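Side-chain contacts in repressor protein C2 (Enterobacteria phage P22, PDB 2R1J), which maintains the lysogenic state of the phage by binding the OR and OL operators and preventing transcription of the proteins needed for lytic development: residues C[35-38]-C[42-45]; C[12-15]-C[20-23]; C[25-30]-C[54-59]. One frame throughout, in Å; residues are numbered along the deposited sequence.

Overall arrangement
These contacts tie together four of the five helices of the N-terminal DNA-binding part of the repressor. From the N terminus, interaction 2 comes first: it closes the short turn between helix 6-17 and helix 21-28. Interaction 3 opens next, in the second half of helix 21-28, and spans a much longer loop to the end of helix 47-56. Within that loop falls interaction 1, where helix 32-39 meets the segment that follows it. None of the three cross. Q21 of interaction 2 packs on I35 and S36, and V28 and V30 of interaction 3 pack on W38, so helix 32-39 is braced from both ends of helix 21-28.

Interaction 1. Residues C[35-38]-C[42-45]; sequences ISQW and ETEP. With nucleotides of chain A; nucleotides of chain B.
W38 lays its indole against P45 across the turn that follows helix 32-39. CG stands anti to the carbonyl carbon (chi1 -61°), and from there the indole reaches P45 and T43. CG itself lies at the edge of van der Waals range of P45 CD. Beyond it, W38 CD1 comes within 3.3 Å of T43 OG1, which sits at the ring edge near its plane. W38 NE1 then donates to OP2 of DC13 of chain A at 2.8 Å, with an N-H...O angle of 155°, and the phosphorus of that nucleotide lies in the ring plane. W38 CE2 meets P45 CB at 3.6 Å. The same CB stands 17° off the normal of the six-membered ring, a CH-pi contact over one face, while I35 CA approaches the opposite face. CZ2 lies beside OP1 and OP2 of DC13 of chain A, and CH2 is at the limit of contact with P45 CB.

This is the recognition-helix end of a Cro/C1-type helix-turn-helix domain: 35-38 belongs to the helix-turn-helix motif and 42-45 leads on toward helix 47-56. The chain reversal is secured by E42 N, which bonds Q37 O at 2.8 Å in the carbonyl plane; a longer, weak bond comes to the same oxygen from T43 N.

Q37 extends past the E42 carboxylate, their amide and carboxylate planes steeply inclined, and its NE2 bonds O4 of a thymine base. E42 OE2 instead pairs with R40. Water 1 donates to both Q37 OE1 and OP2 of DC13 and also bonds T43 OG1, so the Q37 amide and the T43 hydroxyl share one water with the phosphate. S36 OG donates to OP2 of DT4 of chain B at 2.8 Å, whereas E44 N reaches OP2 of DT12 of chain A at 3.1 Å.

Interaction 2. Residues C[12-15]-C[20-23]; sequences ARRK and RQAA. With nucleotides of chain B.
R14 and R20, on helix 6-17 and at the N-cap position of helix 21-28, are the closest backbone pair, with CA atoms 7.8 Å apart, so the gap is bridged by side-chain reach. R14 supplies that reach. Its first two torsions are close to 180°, and a bend at chi3 (60°) turns the guanidinium flat against Q21. Q21 CG lies over the centre of one guanidinium face, 3.6 Å from R14 CZ, with the guanidinium and amide planes 72° apart. The contact is therefore an aliphatic carbon on a planar cation, with the amide and the guanidinium turned well away from stacking.

The polar ends are held elsewhere. R14 NE forms a salt bridge with E39, and NH1 bonds I19 O; R14 NH1 is also 3.3 Å from OP1 of DT3 of chain B, a weak bond. Q21 grips the backbone of the same DNA strand at two successive phosphates. Its main-chain N, in the first turn of the helix, donates to OP2 of DT3 at 2.8 Å and an almost straight 170°, while its side-chain NE2 reaches OP2 of DT4 at 2.9 Å. A phosphate at the N-terminal end of helix 21-28 is probably favoured by the helix dipole as well as by the nearby arginine. Because NE2 also bonds E39 OE1, this one glutamate positions both R14 and Q21.

Q21 further packs on I35 and S36, so the start of helix 21-28 touches both helix 6-17, through R14, and helix 32-39, which provides E39.

Interaction 3. Residues C[25-30]-C[54-59]; sequences GKMVGV and SKALQC. With nucleotides of chain A.
A56 is met by two side chains of helix 21-28, in the all-helical Cro/C1-type fold where the first helix of the helix-turn-helix motif packs beside the end of helix 47-56. A56 CB points toward the other helix and touches the methyl group of M27, CE, at 3.9 Å and V28 CG2 at 4.0 Å. The M27 chain runs out from CB and bends at chi3 (82°), which brings CE back alongside A56, also 3.8 Å from A56 O. The close approach, with the CA atoms of M27 and A56 6.3 Å apart, is consistent with the small side chain of A56. The side-chain contact is apolar, with no polar bond between the segments, and lies toward the surface of the domain.

One shell further out, V28 also packs on A52 and L53 of helix 47-56 and on W38 of helix 32-39, and so connects this small patch with the interior. V30 joins it there, against I35, W38 and N49.

Both helices end just beyond the contact. Helix 21-28 closes at G29, which leaves helical geometry with positive phi (100°). Q58, also with positive phi, terminates helix 47-56 in a Schellman motif, with C59 N bonded to S54 O and Q58 N to K55 O. K55 NZ makes a salt bridge to D62 of the second subunit, placing this helix close to the dimer contact. At the end of helix 21-28, G25 O accepts two main-chain bonds, from G29 N at 2.7 Å and from V30 N at 3.0 Å.

Interaction 1. Residues C[35-38]-C[42-45]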
loop_
_atom_site.group_PDB
_atom_site.type_symbol
_atom_site.label_atom_id
_atom_site.label_comp_id
_atom_site.label_asym_id
_atom_site.label_seq_id
_atom_site.Cartn_x
_atom_site.Cartn_y
_atom_site.Cartn_z
ATOM N N ILE C 35 -7.685 -1.337 -12.909
ATOM C CA ILE C 35 -6.722 -0.331 -13.361
ATOM C C ILE C 35 -7.486 0.938 -13.757
ATOM O O ILE C 35 -7.075 2.059 -13.409
ATOM C CB ILE C 35 -5.899 -0.834 -14.583
ATOM C CG1 ILE C 35 -5.107 -2.085 -14.207
ATOM C CG2 ILE C 35 -4.937 0.284 -15.045
ATOM C CD1 ILE C 35 -4.161 -1.915 -13.043
ATOM N N SER C 36 -8.585 0.764 -14.480
ATOM C CA SER C 36 -9.424 1.885 -14.909
ATOM C C SER C 36 -9.947 2.676 -13.726
ATOM O O SER C 36 -9.967 3.906 -13.733
ATOM C CB SER C 36 -10.588 1.378 -15.767
ATOM O OG SER C 36 -11.525 2.408 -16.004
ATOM N N GLN C 37 -10.330 1.961 -12.667
ATOM C CA GLN C 37 -10.843 2.628 -11.484
ATOM C C GLN C 37 -9.747 3.435 -10.779
ATOM O O GLN C 37 -10.006 4.538 -10.327
ATOM C CB GLN C 37 -11.474 1.587 -10.550
ATOM C CG GLN C 37 -12.681 0.907 -11.121
ATOM C CD GLN C 37 -13.060 -0.356 -10.346
ATOM O OE1 GLN C 37 -12.208 -0.990 -9.713
ATOM N NE2 GLN C 37 -14.332 -0.735 -10.419
ATOM N N TRP C 38 -8.534 2.895 -10.680
ATOM C CA TRP C 38 -7.447 3.621 -10.047
ATOM C C TRP C 38 -7.085 4.859 -10.868
ATOM O O TRP C 38 -6.855 5.936 -10.309
ATOM C CB TRP C 38 -6.185 2.771 -9.922
ATOM C CG TRP C 38 -6.386 1.542 -9.092
ATOM C CD1 TRP C 38 -7.401 1.310 -8.193
ATOM C CD2 TRP C 38 -5.573 0.380 -9.101
ATOM N NE1 TRP C 38 -7.266 0.045 -7.649
ATOM C CE2 TRP C 38 -6.151 -0.548 -8.187
ATOM C CE3 TRP C 38 -4.413 0.022 -9.789
ATOM C CZ2 TRP C 38 -5.603 -1.814 -7.955
ATOM C CZ3 TRP C 38 -3.861 -1.241 -9.567
ATOM C CH2 TRP C 38 -4.455 -2.149 -8.654
ATOM N N GLU C 42 -11.566 6.494 -9.008
ATOM C CA GLU C 42 -12.845 5.913 -8.539
ATOM C C GLU C 42 -12.547 5.151 -7.220
ATOM O O GLU C 42 -13.407 5.040 -6.336
ATOM C CB GLU C 42 -13.410 4.951 -9.592
ATOM C CG GLU C 42 -14.796 4.365 -9.263
ATOM C CD GLU C 42 -15.352 3.435 -10.355
ATOM O OE1 GLU C 42 -16.058 2.473 -9.991
ATOM O OE2 GLU C 42 -15.115 3.664 -11.578
ATOM N N THR C 43 -11.330 4.624 -7.120
ATOM C CA THR C 43 -10.842 3.913 -5.933
ATOM C C THR C 43 -9.320 4.072 -5.916
ATOM O O THR C 43 -8.741 4.645 -6.847
ATOM C CB THR C 43 -11.125 2.402 -6.022
ATOM O OG1 THR C 43 -10.509 1.871 -7.209
ATOM C CG2 THR C 43 -12.628 2.134 -6.060
ATOM N N GLU C 44 -8.681 3.599 -4.853
ATOM C CA GLU C 44 -7.221 3.614 -4.725
ATOM C C GLU C 44 -6.802 2.167 -4.465
ATOM O O GLU C 44 -7.551 1.383 -3.862
ATOM C CB GLU C 44 -6.762 4.480 -3.564
ATOM C CG GLU C 44 -6.857 5.952 -3.882
ATOM C CD GLU C 44 -6.321 6.862 -2.790
ATOM O OE1 GLU C 44 -5.656 6.392 -1.837
ATOM O OE2 GLU C 44 -6.562 8.082 -2.898
ATOM N N PRO C 45 -5.605 1.783 -4.922
ATOM C CA PRO C 45 -5.165 0.409 -4.704
ATOM C C PRO C 45 -4.940 0.083 -3.229
ATOM O O PRO C 45 -4.500 0.943 -2.458
ATOM C CB PRO C 45 -3.861 0.321 -5.498
ATOM C CG PRO C 45 -3.359 1.746 -5.511
ATOM C CD PRO C 45 -4.590 2.590 -5.633
ATOM P P DT A 12 -10.381 2.742 -1.574
ATOM O OP1 DT A 12 -9.049 2.907 -0.962
ATOM O OP2 DT A 12 -10.839 3.674 -2.621
ATOM O "O5'" DT A 12 -10.568 1.254 -2.083
ATOM C "C5'" DT A 12 -10.034 0.183 -1.311
ATOM C "C4'" DT A 12 -10.316 -1.142 -1.968
ATOM O "O4'" DT A 12 -11.749 -1.407 -1.964
ATOM C "C3'" DT A 12 -9.865 -1.227 -3.431
ATOM O "O3'" DT A 12 -8.924 -2.300 -3.543
ATOM C "C2'" DT A 12 -11.156 -1.456 -4.203
ATOM C "C1'" DT A 12 -12.098 -2.056 -3.168
ATOM N N1 DT A 12 -13.537 -1.813 -3.397
ATOM C C2 DT A 12 -14.373 -2.903 -3.389
ATOM O O2 DT A 12 -13.984 -4.047 -3.267
ATOM N N3 DT A 12 -15.700 -2.606 -3.523
ATOM C C4 DT A 12 -16.268 -1.386 -3.646
ATOM O O4 DT A 12 -17.505 -1.287 -3.663
ATOM C C5 DT A 12 -15.343 -0.278 -3.714
ATOM C C7 DT A 12 -15.873 1.099 -3.946
ATOM C C6 DT A 12 -14.031 -0.537 -3.577
ATOM P P DC A 13 -8.165 -2.594 -4.939
ATOM O OP1 DC A 13 -6.725 -2.688 -4.701
ATOM O OP2 DC A 13 -8.695 -1.796 -6.066
ATOM O "O5'" DC A 13 -8.619 -4.085 -5.195
ATOM C "C5'" DC A 13 -9.155 -4.490 -6.443
ATOM C "C4'" DC A 13 -10.210 -5.545 -6.211
ATOM O "O4'" DC A 13 -11.359 -4.884 -5.606
ATOM C "C3'" DC A 13 -10.728 -6.120 -7.529
ATOM O "O3'" DC A 13 -10.126 -7.345 -7.874
ATOM C "C2'" DC A 13 -12.224 -6.282 -7.328
ATOM C "C1'" DC A 13 -12.567 -5.480 -6.078
ATOM N N1 DC A 13 -13.521 -4.402 -6.420
ATOM C C2 DC A 13 -14.887 -4.705 -6.430
ATOM O O2 DC A 13 -15.219 -5.866 -6.249
ATOM N N3 DC A 13 -15.790 -3.733 -6.668
ATOM C C4 DC A 13 -15.384 -2.490 -6.933
ATOM N N4 DC A 13 -16.323 -1.545 -7.126
ATOM C C5 DC A 13 -13.996 -2.156 -6.994
ATOM C C6 DC A 13 -13.105 -3.132 -6.717
ATOM P P DT B 4 -10.961 4.798 -18.967
ATOM O OP1 DT B 4 -10.613 6.236 -18.931
ATOM O OP2 DT B 4 -10.252 3.871 -18.033
ATOM O "O5'" DT B 4 -12.533 4.705 -18.768
ATOM C "C5'" DT B 4 -13.395 5.351 -19.707
ATOM C "C4'" DT B 4 -14.846 5.051 -19.419
ATOM O "O4'" DT B 4 -15.151 3.673 -19.714
ATOM C "C3'" DT B 4 -15.334 5.305 -17.993
ATOM O "O3'" DT B 4 -16.603 5.944 -18.105
ATOM C "C2'" DT B 4 -15.481 3.904 -17.414
ATOM C "C1'" DT B 4 -15.885 3.099 -18.632
ATOM N N1 DT B 4 -15.565 1.662 -18.620
ATOM C C2 DT B 4 -16.573 0.757 -18.916
ATOM O O2 DT B 4 -17.744 1.070 -19.049
ATOM N N3 DT B 4 -16.158 -0.540 -19.044
ATOM C C4 DT B 4 -14.876 -1.020 -18.885
ATOM O O4 DT B 4 -14.643 -2.200 -19.086
ATOM C C5 DT B 4 -13.887 -0.041 -18.496
ATOM C C7 DT B 4 -12.487 -0.491 -18.242
ATOM C C6 DT B 4 -14.274 1.241 -18.380
HETATM O O HOH W 1 -10.831 -0.805 -7.428
HETATM O O HOH W 2 -17.055 0.358 -11.811
HETATM O O HOH W 3 -6.525 6.065 -7.689
#

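Interaction 2. Residues C[12-15]-C[20-23]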
loop_
_atom_site.group_PDB
_atom_site.type_symbol
_atom_site.label_atom_id
_atom_site.label_comp_id
_atom_site.label_asym_id
_atom_site.label_seq_id
_atom_site.Cartn_x
_atom_site.Cartn_y
_atom_site.Cartn_z
ATOM N N ALA C 12 -0.310 8.229 -16.609
ATOM C CA ALA C 12 0.845 8.741 -17.346
ATOM C C ALA C 12 1.980 7.725 -17.374
ATOM O O ALA C 12 2.636 7.528 -18.401
ATOM C CB ALA C 12 1.326 10.044 -16.750
ATOM N N ARG C 13 2.207 7.060 -16.249
ATOM C CA ARG C 13 3.273 6.077 -16.158
ATOM C C ARG C 13 2.994 4.874 -17.056
ATOM O O ARG C 13 3.910 4.319 -17.679
ATOM C CB ARG C 13 3.434 5.651 -14.698
ATOM C CG ARG C 13 4.831 5.279 -14.299
ATOM C CD ARG C 13 5.769 6.446 -14.515
ATOM N NE ARG C 13 7.125 6.140 -14.083
ATOM C CZ ARG C 13 7.876 5.168 -14.594
ATOM N NH1 ARG C 13 9.105 4.963 -14.134
ATOM N NH2 ARG C 13 7.399 4.398 -15.564
ATOM N N ARG C 14 1.728 4.468 -17.132
ATOM C CA ARG C 14 1.343 3.345 -17.976
ATOM C C ARG C 14 1.562 3.708 -19.457
ATOM O O ARG C 14 2.084 2.895 -20.220
ATOM C CB ARG C 14 -0.124 2.977 -17.753
ATOM C CG ARG C 14 -0.584 1.817 -18.630
ATOM C CD ARG C 14 -1.989 1.358 -18.288
ATOM N NE ARG C 14 -2.996 2.409 -18.445
ATOM C CZ ARG C 14 -3.486 2.815 -19.609
ATOM N NH1 ARG C 14 -3.057 2.255 -20.744
ATOM N NH2 ARG C 14 -4.409 3.772 -19.639
ATOM N N LYS C 15 1.142 4.911 -19.849
ATOM C CA LYS C 15 1.307 5.392 -21.226
ATOM C C LYS C 15 2.789 5.344 -21.613
ATOM O O LYS C 15 3.129 5.010 -22.742
ATOM C CB LYS C 15 0.840 6.838 -21.364
ATOM C CG LYS C 15 -0.557 7.131 -20.892
ATOM C CD LYS C 15 -1.575 6.477 -21.766
ATOM C CE LYS C 15 -2.756 7.402 -21.964
ATOM N NZ LYS C 15 -3.602 6.955 -23.112
ATOM N N ARG C 20 -1.537 -1.675 -22.524
ATOM C CA ARG C 20 -2.965 -1.476 -22.312
ATOM C C ARG C 20 -3.282 -1.682 -20.820
ATOM O O ARG C 20 -2.440 -2.176 -20.067
ATOM C CB ARG C 20 -3.772 -2.469 -23.159
ATOM C CG ARG C 20 -3.419 -3.949 -22.920
ATOM C CD ARG C 20 -4.366 -4.877 -23.656
ATOM N NE ARG C 20 -4.031 -6.284 -23.429
ATOM C CZ ARG C 20 -4.709 -7.312 -23.938
ATOM N NH1 ARG C 20 -5.771 -7.113 -24.715
ATOM N NH2 ARG C 20 -4.331 -8.550 -23.657
ATOM N N GLN C 21 -4.477 -1.275 -20.400
ATOM C CA GLN C 21 -4.871 -1.435 -18.996
ATOM C C GLN C 21 -4.895 -2.913 -18.635
ATOM O O GLN C 21 -4.479 -3.312 -17.535
ATOM C CB GLN C 21 -6.258 -0.837 -18.742
ATOM C CG GLN C 21 -6.299 0.677 -18.828
ATOM C CD GLN C 21 -7.664 1.256 -18.488
ATOM O OE1 GLN C 21 -8.695 0.634 -18.725
ATOM N NE2 GLN C 21 -7.672 2.470 -17.945
ATOM N N ALA C 22 -5.392 -3.727 -19.558
ATOM C CA ALA C 22 -5.454 -5.161 -19.326
ATOM C C ALA C 22 -4.055 -5.743 -19.116
ATOM O O ALA C 22 -3.866 -6.665 -18.307
ATOM C CB ALA C 22 -6.154 -5.867 -20.477
ATOM N N ALA C 23 -3.063 -5.217 -19.832
ATOM C CA ALA C 23 -1.708 -5.731 -19.687
ATOM C C ALA C 23 -1.133 -5.344 -18.331
ATOM O O ALA C 23 -0.437 -6.140 -17.696
ATOM C CB ALA C 23 -0.797 -5.204 -20.826
ATOM P P DT B 3 -6.669 0.918 -22.857
ATOM O OP1 DT B 3 -5.702 2.035 -22.760
ATOM O OP2 DT B 3 -6.346 -0.390 -22.255
ATOM O "O5'" DT B 3 -8.076 1.434 -22.324
ATOM C "C5'" DT B 3 -8.599 2.656 -22.819
ATOM C "C4'" DT B 3 -9.988 2.925 -22.287
ATOM O "O4'" DT B 3 -10.925 1.920 -22.742
ATOM C "C3'" DT B 3 -10.166 3.028 -20.765
ATOM O "O3'" DT B 3 -10.783 4.288 -20.491
ATOM C "C2'" DT B 3 -11.113 1.880 -20.438
ATOM C "C1'" DT B 3 -11.896 1.734 -21.726
ATOM N N1 DT B 3 -12.546 0.428 -21.947
ATOM C C2 DT B 3 -13.918 0.385 -22.060
ATOM O O2 DT B 3 -14.630 1.364 -21.952
ATOM N N3 DT B 3 -14.434 -0.857 -22.303
ATOM C C4 DT B 3 -13.737 -2.039 -22.438
ATOM O O4 DT B 3 -14.352 -3.090 -22.669
ATOM C C5 DT B 3 -12.305 -1.927 -22.291
ATOM C C7 DT B 3 -11.460 -3.162 -22.401
ATOM C C6 DT B 3 -11.788 -0.715 -22.053
ATOM P P DT B 4 -10.961 4.798 -18.967
ATOM O OP1 DT B 4 -10.613 6.236 -18.931
ATOM O OP2 DT B 4 -10.252 3.871 -18.033
ATOM O "O5'" DT B 4 -12.533 4.705 -18.768
ATOM C "C5'" DT B 4 -13.395 5.351 -19.707
ATOM C "C4'" DT B 4 -14.846 5.051 -19.419
ATOM O "O4'" DT B 4 -15.151 3.673 -19.714
ATOM C "C3'" DT B 4 -15.334 5.305 -17.993
ATOM O "O3'" DT B 4 -16.603 5.944 -18.105
ATOM C "C2'" DT B 4 -15.481 3.904 -17.414
ATOM C "C1'" DT B 4 -15.885 3.099 -18.632
ATOM N N1 DT B 4 -15.565 1.662 -18.620
ATOM C C2 DT B 4 -16.573 0.757 -18.916
ATOM O O2 DT B 4 -17.744 1.070 -19.049
ATOM N N3 DT B 4 -16.158 -0.540 -19.044
ATOM C C4 DT B 4 -14.876 -1.020 -18.885
ATOM O O4 DT B 4 -14.643 -2.200 -19.086
ATOM C C5 DT B 4 -13.887 -0.041 -18.496
ATOM C C7 DT B 4 -12.487 -0.491 -18.242
ATOM C C6 DT B 4 -14.274 1.241 -18.380
#

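Interaction 3. Residues C[25-30]-C[54-59]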
loop_
_atom_site.group_PDB
_atom_site.type_symbol
_atom_site.label_atom_id
_atom_site.label_comp_id
_atom_site.label_asym_id
_atom_site.label_seq_id
_atom_site.Cartn_x
_atom_site.Cartn_y
_atom_site.Cartn_z
ATOM N N GLY C 25 -2.918 -4.769 -15.686
ATOM C CA GLY C 25 -3.668 -5.575 -14.727
ATOM C C GLY C 25 -3.055 -6.961 -14.562
ATOM O O GLY C 25 -2.905 -7.471 -13.440
ATOM N N LYS C 26 -2.668 -7.571 -15.680
ATOM C CA LYS C 26 -2.060 -8.897 -15.642
ATOM C C LYS C 26 -0.759 -8.871 -14.846
ATOM O O LYS C 26 -0.457 -9.794 -14.084
ATOM C CB LYS C 26 -1.779 -9.390 -17.075
ATOM C CG LYS C 26 -1.200 -10.797 -17.147
ATOM C CD LYS C 26 -2.222 -11.842 -16.756
ATOM C CE LYS C 26 -1.566 -13.213 -16.583
ATOM N NZ LYS C 26 -2.537 -14.223 -16.062
ATOM N N MET C 27 0.017 -7.808 -15.025
ATOM C CA MET C 27 1.278 -7.642 -14.317
ATOM C C MET C 27 1.087 -7.480 -12.801
ATOM O O MET C 27 1.876 -7.996 -12.010
ATOM C CB MET C 27 2.015 -6.414 -14.846
ATOM C CG MET C 27 2.561 -6.524 -16.273
ATOM S SD MET C 27 3.223 -4.887 -16.791
ATOM C CE MET C 27 4.832 -4.977 -16.017
ATOM N N VAL C 28 0.041 -6.749 -12.414
ATOM C CA VAL C 28 -0.276 -6.473 -10.999
ATOM C C VAL C 28 -1.092 -7.576 -10.331
ATOM O O VAL C 28 -0.965 -7.800 -9.124
ATOM C CB VAL C 28 -1.056 -5.133 -10.893
ATOM C CG1 VAL C 28 -1.493 -4.845 -9.449
ATOM C CG2 VAL C 28 -0.178 -4.011 -11.439
ATOM N N GLY C 29 -1.923 -8.254 -11.104
ATOM C CA GLY C 29 -2.755 -9.304 -10.545
ATOM C C GLY C 29 -4.184 -8.850 -10.284
ATOM O O GLY C 29 -4.840 -9.350 -9.367
ATOM N N VAL C 30 -4.658 -7.883 -11.071
ATOM C CA VAL C 30 -6.029 -7.395 -10.957
ATOM C C VAL C 30 -6.619 -7.286 -12.345
ATOM O O VAL C 30 -5.915 -7.471 -13.334
ATOM C CB VAL C 30 -6.122 -6.004 -10.291
ATOM C CG1 VAL C 30 -5.582 -6.089 -8.856
ATOM C CG2 VAL C 30 -5.339 -4.957 -11.074
ATOM N N SER C 54 3.485 -0.371 -8.129
ATOM C CA SER C 54 4.708 0.427 -8.150
ATOM C C SER C 54 5.818 -0.353 -8.874
ATOM O O SER C 54 6.600 0.232 -9.622
ATOM C CB SER C 54 5.139 0.780 -6.725
ATOM O OG SER C 54 5.529 -0.367 -5.999
ATOM N N LYS C 55 5.889 -1.659 -8.658
ATOM C CA LYS C 55 6.916 -2.460 -9.332
ATOM C C LYS C 55 6.637 -2.527 -10.839
ATOM O O LYS C 55 7.542 -2.310 -11.657
ATOM C CB LYS C 55 6.981 -3.861 -8.734
ATOM C CG LYS C 55 7.542 -3.849 -7.340
ATOM C CD LYS C 55 7.494 -5.201 -6.694
ATOM C CE LYS C 55 8.079 -5.106 -5.295
ATOM N NZ LYS C 55 7.428 -4.004 -4.502
ATOM N N ALA C 56 5.395 -2.801 -11.214
ATOM C CA ALA C 56 5.033 -2.870 -12.635
ATOM C C ALA C 56 5.301 -1.558 -13.367
ATOM O O ALA C 56 5.694 -1.568 -14.539
ATOM C CB ALA C 56 3.551 -3.258 -12.789
ATOM N N LEU C 57 5.103 -0.432 -12.687
ATOM C CA LEU C 57 5.318 0.878 -13.302
ATOM C C LEU C 57 6.728 1.415 -13.083
ATOM O O LEU C 57 7.024 2.531 -13.470
ATOM C CB LEU C 57 4.304 1.896 -12.781
ATOM C CG LEU C 57 2.830 1.591 -13.068
ATOM C CD1 LEU C 57 1.944 2.697 -12.468
ATOM C CD2 LEU C 57 2.607 1.490 -14.574
ATOM N N GLN C 58 7.570 0.630 -12.426
ATOM C CA GLN C 58 8.965 1.001 -12.182
ATOM C C GLN C 58 9.162 2.289 -11.387
ATOM O O GLN C 58 9.999 3.123 -11.727
ATOM C CB GLN C 58 9.700 1.094 -13.529
ATOM C CG GLN C 58 9.442 -0.114 -14.402
ATOM C CD GLN C 58 10.113 -0.042 -15.763
ATOM O OE1 GLN C 58 9.918 -0.922 -16.598
ATOM N NE2 GLN C 58 10.908 0.998 -15.988
ATOM N N CYS C 59 8.403 2.454 -10.311
ATOM C CA CYS C 59 8.544 3.646 -9.502
ATOM C C CYS C 59 8.241 3.309 -8.050
ATOM O O CYS C 59 7.928 2.167 -7.726
ATOM C CB CYS C 59 7.598 4.733 -10.003
ATOM S SG CYS C 59 5.832 4.300 -9.892
ATOM P P DT A 14 -10.000 -7.740 -9.432
ATOM O OP1 DT A 14 -8.897 -8.719 -9.497
ATOM O OP2 DT A 14 -9.946 -6.497 -10.226
ATOM O "O5'" DT A 14 -11.354 -8.512 -9.722
ATOM C "C5'" DT A 14 -11.744 -9.576 -8.854
ATOM C "C4'" DT A 14 -13.083 -10.117 -9.282
ATOM O "O4'" DT A 14 -14.105 -9.152 -8.938
ATOM C "C3'" DT A 14 -13.130 -10.284 -10.799
ATOM O "O3'" DT A 14 -13.574 -11.554 -11.232
ATOM C "C2'" DT A 14 -14.080 -9.214 -11.281
ATOM C "C1'" DT A 14 -14.913 -8.848 -10.070
ATOM N N1 DT A 14 -15.163 -7.395 -10.065
ATOM C C2 DT A 14 -16.450 -6.914 -10.017
ATOM O O2 DT A 14 -17.437 -7.635 -10.001
ATOM N N3 DT A 14 -16.549 -5.552 -10.007
ATOM C C4 DT A 14 -15.520 -4.648 -10.078
ATOM O O4 DT A 14 -15.767 -3.451 -10.064
ATOM C C5 DT A 14 -14.190 -5.222 -10.160
ATOM C C7 DT A 14 -13.002 -4.318 -10.298
ATOM C C6 DT A 14 -14.081 -6.543 -10.128
#